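Local coordinates for protein glycosaminoglycan xylosylkinase (Hydra vulgaris, PDB 5XOM) that probably phosphorylates the xylose of the glycosaminoglycan linkage region, acting as a Fam20-family kinase of the secretory pathway, at residues Lys113-Ser116 and Arg117-Ile121; Ile355-Ser358 and Asp359-Leu362; Ser267-Asp270 and Phe271-Asn275; Leu339-Leu342 and Leu343-Leu347. All coordinates share one frame; numbering follows the deposited sequence.

Interaction 1: residues Lys113-Ser116 and Arg117-Ile121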
loop_
_atom_site.group_PDB
_atom_site.type_symbol
_atom_site.label_atom_id
_atom_site.label_comp_id
_atom_site.label_asym_id
_atom_site.label_seq_id
_atom_site.Cartn_x
_atom_site.Cartn_y
_atom_site.Cartn_z
ATOM N N LYS A 113 -18.023 24.233 -9.306
ATOM C CA LYS A 113 -18.779 24.783 -8.186
ATOM C C LYS A 113 -20.048 25.480 -8.663
ATOM O O LYS A 113 -20.026 26.254 -9.627
ATOM C CB LYS A 113 -17.895 25.759 -7.413
ATOM C CG LYS A 113 -18.621 26.568 -6.363
ATOM C CD LYS A 113 -17.693 27.583 -5.720
ATOM C CE LYS A 113 -18.482 28.766 -5.198
ATOM N NZ LYS A 113 -18.500 28.861 -3.731
ATOM N N ARG A 114 -21.166 25.200 -7.980
ATOM C CA ARG A 114 -22.454 25.801 -8.303
ATOM C C ARG A 114 -23.128 26.483 -7.123
ATOM O O ARG A 114 -24.095 27.220 -7.333
ATOM C CB ARG A 114 -23.418 24.741 -8.861
ATOM C CG ARG A 114 -22.803 23.850 -9.919
ATOM C CD ARG A 114 -22.502 24.614 -11.181
ATOM N NE ARG A 114 -23.620 25.459 -11.568
ATOM C CZ ARG A 114 -24.548 25.100 -12.449
ATOM N NH1 ARG A 114 -24.495 23.908 -13.026
ATOM N NH2 ARG A 114 -25.533 25.924 -12.751
ATOM N N TYR A 115 -22.671 26.245 -5.896
ATOM C CA TYR A 115 -23.308 26.769 -4.698
ATOM C C TYR A 115 -22.235 27.201 -3.715
ATOM O O TYR A 115 -21.087 26.750 -3.781
ATOM C CB TYR A 115 -24.190 25.726 -3.993
ATOM C CG TYR A 115 -25.368 25.177 -4.764
ATOM C CD1 TYR A 115 -26.491 25.955 -5.016
ATOM C CD2 TYR A 115 -25.365 23.873 -5.221
ATOM C CE1 TYR A 115 -27.576 25.441 -5.706
ATOM C CE2 TYR A 115 -26.441 23.352 -5.912
ATOM C CZ TYR A 115 -27.543 24.140 -6.152
ATOM O OH TYR A 115 -28.617 23.622 -6.843
ATOM N N SER A 116 -22.629 28.063 -2.781
ATOM C CA SER A 116 -21.808 28.301 -1.606
ATOM C C SER A 116 -21.768 27.052 -0.726
ATOM O O SER A 116 -22.663 26.197 -0.773
ATOM C CB SER A 116 -22.356 29.465 -0.783
ATOM O OG SER A 116 -22.460 30.635 -1.564
ATOM N N ARG A 117 -20.742 26.982 0.131
ATOM C CA ARG A 117 -20.619 25.838 1.031
ATOM C C ARG A 117 -21.782 25.746 1.996
ATOM O O ARG A 117 -22.148 24.644 2.418
ATOM C CB ARG A 117 -19.336 25.926 1.854
ATOM C CG ARG A 117 -18.080 25.733 1.047
ATOM C CD ARG A 117 -17.871 24.253 0.641
ATOM N NE ARG A 117 -16.495 24.074 0.223
ATOM C CZ ARG A 117 -16.062 24.409 -0.980
ATOM N NH1 ARG A 117 -16.884 24.899 -1.900
ATOM N NH2 ARG A 117 -14.782 24.240 -1.281
ATOM N N ASN A 118 -22.394 26.874 2.341
ATOM C CA ASN A 118 -23.448 26.878 3.341
ATOM C C ASN A 118 -24.845 26.947 2.740
ATOM O O ASN A 118 -25.808 27.191 3.473
ATOM C CB ASN A 118 -23.226 28.020 4.331
ATOM C CG ASN A 118 -23.325 29.377 3.681
ATOM O OD1 ASN A 118 -23.302 29.497 2.457
ATOM N ND2 ASN A 118 -23.451 30.410 4.498
ATOM N N LYS A 119 -24.982 26.736 1.433
ATOM C CA LYS A 119 -26.307 26.702 0.830
ATOM C C LYS A 119 -27.136 25.558 1.403
ATOM O O LYS A 119 -26.662 24.423 1.502
ATOM C CB LYS A 119 -26.200 26.539 -0.687
ATOM C CG LYS A 119 -27.546 26.582 -1.405
ATOM C CD LYS A 119 -28.185 27.951 -1.240
ATOM C CE LYS A 119 -29.217 28.261 -2.320
ATOM N NZ LYS A 119 -30.544 27.656 -2.056
ATOM N N ILE A 120 -28.386 25.856 1.750
ATOM C CA ILE A 120 -29.353 24.856 2.183
ATOM C C ILE A 120 -30.256 24.596 0.983
ATOM O O ILE A 120 -30.935 25.510 0.505
ATOM C CB ILE A 120 -30.181 25.344 3.384
ATOM C CG1 ILE A 120 -29.307 25.763 4.571
ATOM C CG2 ILE A 120 -31.124 24.257 3.845
ATOM C CD1 ILE A 120 -28.218 24.796 4.948
ATOM N N ILE A 121 -30.297 23.355 0.513
ATOM C CA ILE A 121 -31.071 22.972 -0.667
ATOM C C ILE A 121 -32.402 22.409 -0.189
ATOM O O ILE A 121 -32.443 21.339 0.422
ATOM C CB ILE A 121 -30.330 21.940 -1.529
ATOM C CG1 ILE A 121 -28.965 22.453 -1.983
ATOM C CG2 ILE A 121 -31.171 21.577 -2.737
ATOM C CD1 ILE A 121 -29.039 23.607 -2.925
HETATM O O HOH W 1 -19.532 24.970 -2.271
#
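A type I beta turn runs from Ser116 to Lys119 and is closed by Lys119 N, which donates to Ser116 O at 3.2 Å. The turn folds the chain back so that Ile121 comes over the ring of Tyr115. The two side chains cross at about a right angle, and Ile121 CD1 sits 3.8 Å from the centroid of the Tyr115 ring, only 19° off its normal, a CH-pi contact displaced toward CE1 and CZ. Lys119 approaches the same ring obliquely: with CG anti to the backbone N (chi1 -176°), CG lies 3.8 Å from Tyr115 CD1. Replacing Tyr115 by alanine would probably strip the cover from the Ile121 methyl and leave Tyr129 N without the hydroxyl it is bonded to. The backbone oxygen of Tyr115 receives a water at 2.8 Å, and this water accepts in turn from Arg117 NH1 at 2.7 Å, in the guanidinium plane. Lys113 NZ adds a weak bond to Tyr115 O. The remaining nitrogens of Arg117 pin the loop that leaves strand 106-112: NH2 forms a salt bridge with Glu207 on strand 205-212, NE binds Pro354 O, and the side chain packs on His132 and Asn133 of helix 132-144.

Interaction 2: residues Ile355-Ser358 and Asp359-Leu362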
loop_
_atom_site.group_PDB
_atom_site.type_symbol
_atom_site.label_atom_id
_atom_site.label_comp_id
_atom_site.label_asym_id
_atom_site.label_seq_id
_atom_site.Cartn_x
_atom_site.Cartn_y
_atom_site.Cartn_z
ATOM N N ILE A 355 -14.034 21.515 2.714
ATOM C CA ILE A 355 -14.897 20.798 1.782
ATOM C C ILE A 355 -16.343 20.795 2.261
ATOM O O ILE A 355 -17.268 20.978 1.463
ATOM C CB ILE A 355 -14.370 19.361 1.592
ATOM C CG1 ILE A 355 -12.916 19.374 1.099
ATOM C CG2 ILE A 355 -15.267 18.580 0.645
ATOM C CD1 ILE A 355 -12.691 20.167 -0.162
ATOM N N LEU A 356 -16.556 20.591 3.559
ATOM C CA LEU A 356 -17.882 20.568 4.153
ATOM C C LEU A 356 -17.945 21.544 5.316
ATOM O O LEU A 356 -16.953 21.762 6.020
ATOM C CB LEU A 356 -18.267 19.168 4.670
ATOM C CG LEU A 356 -18.366 18.002 3.692
ATOM C CD1 LEU A 356 -18.507 16.674 4.448
ATOM C CD2 LEU A 356 -19.534 18.222 2.756
ATOM N N THR A 357 -19.123 22.131 5.514
ATOM C CA THR A 357 -19.357 22.906 6.722
ATOM C C THR A 357 -19.447 21.975 7.921
ATOM O O THR A 357 -19.716 20.776 7.793
ATOM C CB THR A 357 -20.660 23.701 6.626
ATOM O OG1 THR A 357 -21.753 22.790 6.453
ATOM C CG2 THR A 357 -20.623 24.673 5.451
ATOM N N SER A 358 -19.238 22.541 9.109
ATOM C CA SER A 358 -19.329 21.720 10.312
ATOM C C SER A 358 -20.734 21.156 10.503
ATOM O O SER A 358 -20.881 20.115 11.157
ATOM C CB SER A 358 -18.913 22.534 11.538
ATOM O OG SER A 358 -19.692 23.707 11.655
ATOM N N ASP A 359 -21.760 21.801 9.937
ATOM C CA ASP A 359 -23.111 21.264 10.048
ATOM C C ASP A 359 -23.287 19.978 9.244
ATOM O O ASP A 359 -23.988 19.063 9.679
ATOM C CB ASP A 359 -24.153 22.310 9.604
ATOM C CG ASP A 359 -24.241 23.505 10.556
ATOM O OD1 ASP A 359 -24.084 23.329 11.774
ATOM O OD2 ASP A 359 -24.547 24.626 10.078
ATOM N N HIS A 360 -22.680 19.896 8.057
ATOM C CA HIS A 360 -22.712 18.633 7.317
ATOM C C HIS A 360 -21.839 17.570 7.964
ATOM O O HIS A 360 -22.177 16.379 7.921
ATOM C CB HIS A 360 -22.265 18.812 5.859
ATOM C CG HIS A 360 -23.282 19.505 4.988
ATOM N ND1 HIS A 360 -24.483 18.906 4.642
ATOM C CD2 HIS A 360 -23.254 20.704 4.355
ATOM C CE1 HIS A 360 -25.155 19.720 3.855
ATOM N NE2 HIS A 360 -24.432 20.813 3.668
ATOM N N LEU A 361 -20.709 17.968 8.563
ATOM C CA LEU A 361 -19.881 17.004 9.284
ATOM C C LEU A 361 -20.661 16.382 10.433
ATOM O O LEU A 361 -20.667 15.158 10.602
ATOM C CB LEU A 361 -18.604 17.688 9.784
ATOM C CG LEU A 361 -17.634 18.013 8.648
ATOM C CD1 LEU A 361 -16.540 18.981 9.071
ATOM C CD2 LEU A 361 -17.023 16.708 8.122
ATOM N N LEU A 362 -21.378 17.210 11.202
ATOM C CA LEU A 362 -22.165 16.679 12.301
ATOM C C LEU A 362 -23.396 15.922 11.819
ATOM O O LEU A 362 -23.887 15.043 12.527
ATOM C CB LEU A 362 -22.554 17.811 13.261
ATOM C CG LEU A 362 -21.285 18.411 13.875
ATOM C CD1 LEU A 362 -21.588 19.702 14.623
ATOM C CD2 LEU A 362 -20.579 17.379 14.774
HETATM O O HOH W 2 -22.064 23.101 13.195
#
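Leu356 overlaps Leu361 obliquely, its CD1 methyl lying 4.0 Å from Leu361 CD2, while its other methyl, CD2, rests 4.2 Å from His360 CB. The first turn of helix 358-382 is set up by Thr357, the N-cap residue. Its OG1 stands between the backbone N and the carbonyl carbon (chi1 60°), which turns it toward the open amides of the helix start, where it accepts a weak capping bond from His360 N at 3.4 Å. The same oxygen also meets the imidazole, 3.3 Å from His360 CD2, in an oblique approach. Thr357 O takes Leu361 N at 3.1 Å, the donor in the carbonyl plane, and the Leu361 side chain folds over this oxygen with CG 3.6 Å from Thr357 O. A serine in place of Leu361 would probably open a gap beside the Leu356 methyl and leave the Thr357 carbonyl less shielded. On the solvent side a water joins Ser358 OG to Asp359 OD1, to which it donates, and Leu362 N continues the helix by bonding to Ser358 O at 2.9 Å. The apolar side faces two other helices: Leu356 packs on Asn133 and Ala137 of helix 132-144 and on Leu347 of helix 339-347, and Leu361 lies against Ser340 and Asp344 of that second helix.

Interaction 3: residues Ser267-Asp270 and Phe271-Asn275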
loop_
_atom_site.group_PDB
_atom_site.type_symbol
_atom_site.label_atom_id
_atom_site.label_comp_id
_atom_site.label_asym_id
_atom_site.label_seq_id
_atom_site.Cartn_x
_atom_site.Cartn_y
_atom_site.Cartn_z
ATOM N N SER A 267 -26.870 1.893 0.077
ATOM C CA SER A 267 -27.950 2.678 0.666
ATOM C C SER A 267 -27.515 3.310 1.982
ATOM O O SER A 267 -27.934 4.428 2.301
ATOM C CB SER A 267 -29.191 1.811 0.876
ATOM O OG SER A 267 -29.044 0.969 2.005
ATOM N N ILE A 268 -26.656 2.626 2.740
ATOM C CA ILE A 268 -26.088 3.212 3.948
ATOM C C ILE A 268 -25.171 4.373 3.589
ATOM O O ILE A 268 -25.230 5.449 4.198
ATOM C CB ILE A 268 -25.343 2.135 4.758
ATOM C CG1 ILE A 268 -26.338 1.157 5.387
ATOM C CG2 ILE A 268 -24.445 2.768 5.820
ATOM C CD1 ILE A 268 -25.687 -0.094 5.938
ATOM N N PHE A 269 -24.313 4.173 2.585
ATOM C CA PHE A 269 -23.412 5.233 2.149
ATOM C C PHE A 269 -24.196 6.426 1.612
ATOM O O PHE A 269 -23.899 7.577 1.948
ATOM C CB PHE A 269 -22.454 4.667 1.100
ATOM C CG PHE A 269 -21.594 5.694 0.405
ATOM C CD1 PHE A 269 -20.440 6.176 1.008
ATOM C CD2 PHE A 269 -21.903 6.124 -0.881
ATOM C CE1 PHE A 269 -19.629 7.096 0.367
ATOM C CE2 PHE A 269 -21.087 7.049 -1.540
ATOM C CZ PHE A 269 -19.946 7.533 -0.907
ATOM N N ASP A 270 -25.224 6.167 0.799
ATOM C CA ASP A 270 -26.032 7.257 0.260
ATOM C C ASP A 270 -26.821 7.968 1.349
ATOM O O ASP A 270 -27.041 9.185 1.265
ATOM C CB ASP A 270 -26.974 6.729 -0.823
ATOM C CG ASP A 270 -26.274 6.542 -2.161
ATOM O OD1 ASP A 270 -25.243 7.221 -2.401
ATOM O OD2 ASP A 270 -26.746 5.724 -2.976
ATOM N N PHE A 271 -27.263 7.228 2.365
ATOM C CA PHE A 271 -27.997 7.840 3.467
ATOM C C PHE A 271 -27.109 8.784 4.265
ATOM O O PHE A 271 -27.562 9.860 4.677
ATOM C CB PHE A 271 -28.592 6.764 4.371
ATOM C CG PHE A 271 -29.159 7.299 5.659
ATOM C CD1 PHE A 271 -30.318 8.061 5.672
ATOM C CD2 PHE A 271 -28.503 7.077 6.855
ATOM C CE1 PHE A 271 -30.829 8.560 6.877
ATOM C CE2 PHE A 271 -29.004 7.578 8.049
ATOM C CZ PHE A 271 -30.160 8.316 8.061
ATOM N N LEU A 272 -25.845 8.406 4.507
ATOM C CA LEU A 272 -24.963 9.282 5.279
ATOM C C LEU A 272 -24.676 10.587 4.547
ATOM O O LEU A 272 -24.575 11.643 5.179
ATOM C CB LEU A 272 -23.649 8.581 5.629
ATOM C CG LEU A 272 -23.753 7.267 6.396
ATOM C CD1 LEU A 272 -22.481 6.446 6.199
ATOM C CD2 LEU A 272 -24.048 7.549 7.873
ATOM N N ILE A 273 -24.523 10.541 3.219
ATOM C CA ILE A 273 -24.208 11.758 2.476
ATOM C C ILE A 273 -25.451 12.494 1.994
ATOM O O ILE A 273 -25.333 13.627 1.500
ATOM C CB ILE A 273 -23.268 11.460 1.288
ATOM C CG1 ILE A 273 -23.967 10.608 0.224
ATOM C CG2 ILE A 273 -21.989 10.785 1.788
ATOM C CD1 ILE A 273 -23.093 10.324 -0.995
ATOM N N GLY A 274 -26.636 11.909 2.150
ATOM C CA GLY A 274 -27.857 12.563 1.721
ATOM C C GLY A 274 -28.134 12.463 0.236
ATOM O O GLY A 274 -28.786 13.350 -0.322
ATOM N N ASN A 275 -27.660 11.402 -0.421
ATOM C CA ASN A 275 -27.871 11.193 -1.852
ATOM C C ASN A 275 -29.143 10.376 -2.034
ATOM O O ASN A 275 -29.143 9.152 -1.875
ATOM C CB ASN A 275 -26.669 10.494 -2.484
ATOM C CG ASN A 275 -26.905 10.121 -3.948
ATOM O OD1 ASN A 275 -26.313 9.174 -4.466
ATOM N ND2 ASN A 275 -27.748 10.879 -4.626
#
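Ile273 places CG1 between its backbone N and carbonyl carbon (chi1 67°) and then extends, while Phe269 holds CG anti to its own backbone N (chi1 171°); together these torsions bring Ile273 CD1 to 3.9 Å from Phe269 CE2, in an oblique meeting. The same rotation sets Ile273 CG1 3.5 Å from both Phe269 O and Asp270 O. One residue back, Ile268 and Leu272 lie side by side and point the same way, with Ile268 CG2 at 4.2 Å from Leu272 CD1; Leu272 CG also overlies Ile268 O at 3.2 Å. Helix 259-273 ends here in a Schellman motif. Asn275 N reaches back to Asp270 O at 2.9 Å, Gly274 N makes a weak bond to Phe271 O, and Gly274, the C-prime residue, has phi of 80°, where a side chain would jam against the carbonyl of Ile273. The placement is consistent with the kinase fold, in which a buried helix of the C-terminal lobe leads into the catalytic loop. Across the turn, the Asp270 carboxylate runs alongside the Asn275 side chain, OD1 lying 3.6 Å from Asn275 CB, and its OD2 is held by a salt bridge to Arg278. The ring of Phe269 stacks on His294 and packs against Ala138 and Leu141 of helix 132-144, whereas Phe271 and Leu272 face helix 358-382.

Interaction 4: residues Leu339-Leu342 and Leu343-Leu347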
loop_
_atom_site.group_PDB
_atom_site.type_symbol
_atom_site.label_atom_id
_atom_site.label_comp_id
_atom_site.label_asym_id
_atom_site.label_seq_id
_atom_site.Cartn_x
_atom_site.Cartn_y
_atom_site.Cartn_z
ATOM N N LEU A 339 -16.865 9.871 13.381
ATOM C CA LEU A 339 -16.710 9.710 11.941
ATOM C C LEU A 339 -16.384 11.036 11.264
ATOM O O LEU A 339 -15.558 11.092 10.347
ATOM C CB LEU A 339 -17.991 9.110 11.362
ATOM C CG LEU A 339 -17.977 8.695 9.895
ATOM C CD1 LEU A 339 -16.985 7.569 9.699
ATOM C CD2 LEU A 339 -19.372 8.267 9.483
ATOM N N SER A 340 -17.023 12.121 11.705
ATOM C CA SER A 340 -16.808 13.403 11.048
ATOM C C SER A 340 -15.451 13.994 11.394
ATOM O O SER A 340 -14.843 14.674 10.559
ATOM C CB SER A 340 -17.925 14.377 11.421
ATOM O OG SER A 340 -17.787 14.858 12.746
ATOM N N VAL A 341 -14.956 13.756 12.609
ATOM C CA VAL A 341 -13.618 14.225 12.949
ATOM C C VAL A 341 -12.576 13.519 12.092
ATOM O O VAL A 341 -11.676 14.158 11.531
ATOM C CB VAL A 341 -13.351 14.032 14.451
ATOM C CG1 VAL A 341 -11.860 14.144 14.746
ATOM C CG2 VAL A 341 -14.148 15.049 15.258
ATOM N N LEU A 342 -12.699 12.197 11.940
ATOM C CA LEU A 342 -11.757 11.462 11.098
ATOM C C LEU A 342 -11.907 11.850 9.631
ATOM O O LEU A 342 -10.913 11.924 8.899
ATOM C CB LEU A 342 -11.954 9.957 11.276
ATOM C CG LEU A 342 -11.653 9.396 12.667
ATOM C CD1 LEU A 342 -11.844 7.888 12.692
ATOM C CD2 LEU A 342 -10.231 9.756 13.075
ATOM N N LEU A 343 -13.141 12.089 9.174
ATOM C CA LEU A 343 -13.320 12.446 7.770
ATOM C C LEU A 343 -12.712 13.806 7.467
ATOM O O LEU A 343 -12.063 13.985 6.431
ATOM C CB LEU A 343 -14.801 12.424 7.376
ATOM C CG LEU A 343 -15.018 12.946 5.952
ATOM C CD1 LEU A 343 -14.568 11.909 4.938
ATOM C CD2 LEU A 343 -16.472 13.292 5.719
ATOM N N ASP A 344 -12.893 14.778 8.361
ATOM C CA ASP A 344 -12.380 16.106 8.061
ATOM C C ASP A 344 -10.860 16.146 8.048
ATOM O O ASP A 344 -10.275 16.970 7.335
ATOM C CB ASP A 344 -12.913 17.129 9.052
ATOM C CG ASP A 344 -12.834 18.539 8.497
ATOM O OD1 ASP A 344 -13.387 18.773 7.404
ATOM O OD2 ASP A 344 -12.193 19.404 9.120
ATOM N N LYS A 345 -10.202 15.265 8.807
ATOM C CA LYS A 345 -8.743 15.192 8.748
ATOM C C LYS A 345 -8.266 14.805 7.355
ATOM O O LYS A 345 -7.252 15.323 6.874
ATOM C CB LYS A 345 -8.216 14.208 9.790
ATOM C CG LYS A 345 -8.179 14.772 11.198
ATOM C CD LYS A 345 -7.819 13.704 12.219
ATOM C CE LYS A 345 -7.796 14.271 13.629
ATOM N NZ LYS A 345 -7.548 13.207 14.638
ATOM N N ARG A 346 -8.978 13.890 6.690
ATOM C CA ARG A 346 -8.601 13.534 5.325
ATOM C C ARG A 346 -8.983 14.619 4.333
ATOM O O ARG A 346 -8.247 14.857 3.370
ATOM C CB ARG A 346 -9.258 12.218 4.922
ATOM C CG ARG A 346 -8.999 11.090 5.882
ATOM C CD ARG A 346 -9.935 9.937 5.589
ATOM N NE ARG A 346 -9.542 8.711 6.270
ATOM C CZ ARG A 346 -9.290 7.563 5.650
ATOM N NH1 ARG A 346 -9.389 7.482 4.330
ATOM N NH2 ARG A 346 -8.937 6.495 6.349
ATOM N N LEU A 347 -10.112 15.305 4.552
ATOM C CA LEU A 347 -10.505 16.360 3.630
ATOM C C LEU A 347 -9.550 17.541 3.700
ATOM O O LEU A 347 -9.424 18.277 2.719
ATOM C CB LEU A 347 -11.943 16.830 3.918
ATOM C CG LEU A 347 -13.073 15.795 3.838
ATOM C CD1 LEU A 347 -14.402 16.399 4.315
ATOM C CD2 LEU A 347 -13.206 15.189 2.432
HETATM O O HOH W 3 -8.733 10.172 9.304
#
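Leu339 to Leu342 and Leu343 to Leu347 meet within a single alpha helix, 339-347, whose buried side lies against helices 132-144 and 358-382. The joining bonds run from residue i+4 to i: Leu343 N donates to Leu339 O at 2.9 Å, Asp344 N to Ser340 O at 2.9 Å, and Lys345 N to Val341 O at 3.3 Å. On the outer side Lys345 runs alongside Val341, its chain extended beyond CG, and the lysine uses its aliphatic carbons: CG lies 3.6 Å from the carbonyl oxygen Val341 O, and CE 4.2 Å from Val341 CG1. Leu342 O receives a water at 2.8 Å, which is weakly held by Arg346 NE as well, and this oxygen lies at the edge of the guanidinium, near its plane. The inward side differs in kind. Leu343 turns CG anti to the backbone N (chi1 174°) and packs on Leu144 and Leu364, joined on Leu144 by Leu339. Ser340 OG bonds to Asp365, and Asp344 OD2 to the hydroxyl of Tyr353. Leu339, Leu343 and Leu347 toward neighbouring helices, with Val341 and Lys345 outward, give the pattern of a short amphipathic helix, although Ser340 and Asp344 also face helix 358-382.

Along the chain the order is interaction 1, 3, 4 and 2. Interaction 2 is the hub: its centre lies about 12 Å from that of interaction 1 and about 10 Å from that of interaction 4, and it touches both. Thr357 CG2 packs on Arg117 O, and Leu361 O meets Ser340 CB where helices 339-347 and 358-382 abut. Interaction 3 touches none of the others, its nearest atoms being about 6 Å from interaction 2 and about 5 Å from interaction 4. Helix 132-144 has side chains against all four. The start of helix 358-382 thus links the loop after strand 106-112 to the helices of the kinase-like C-terminal region.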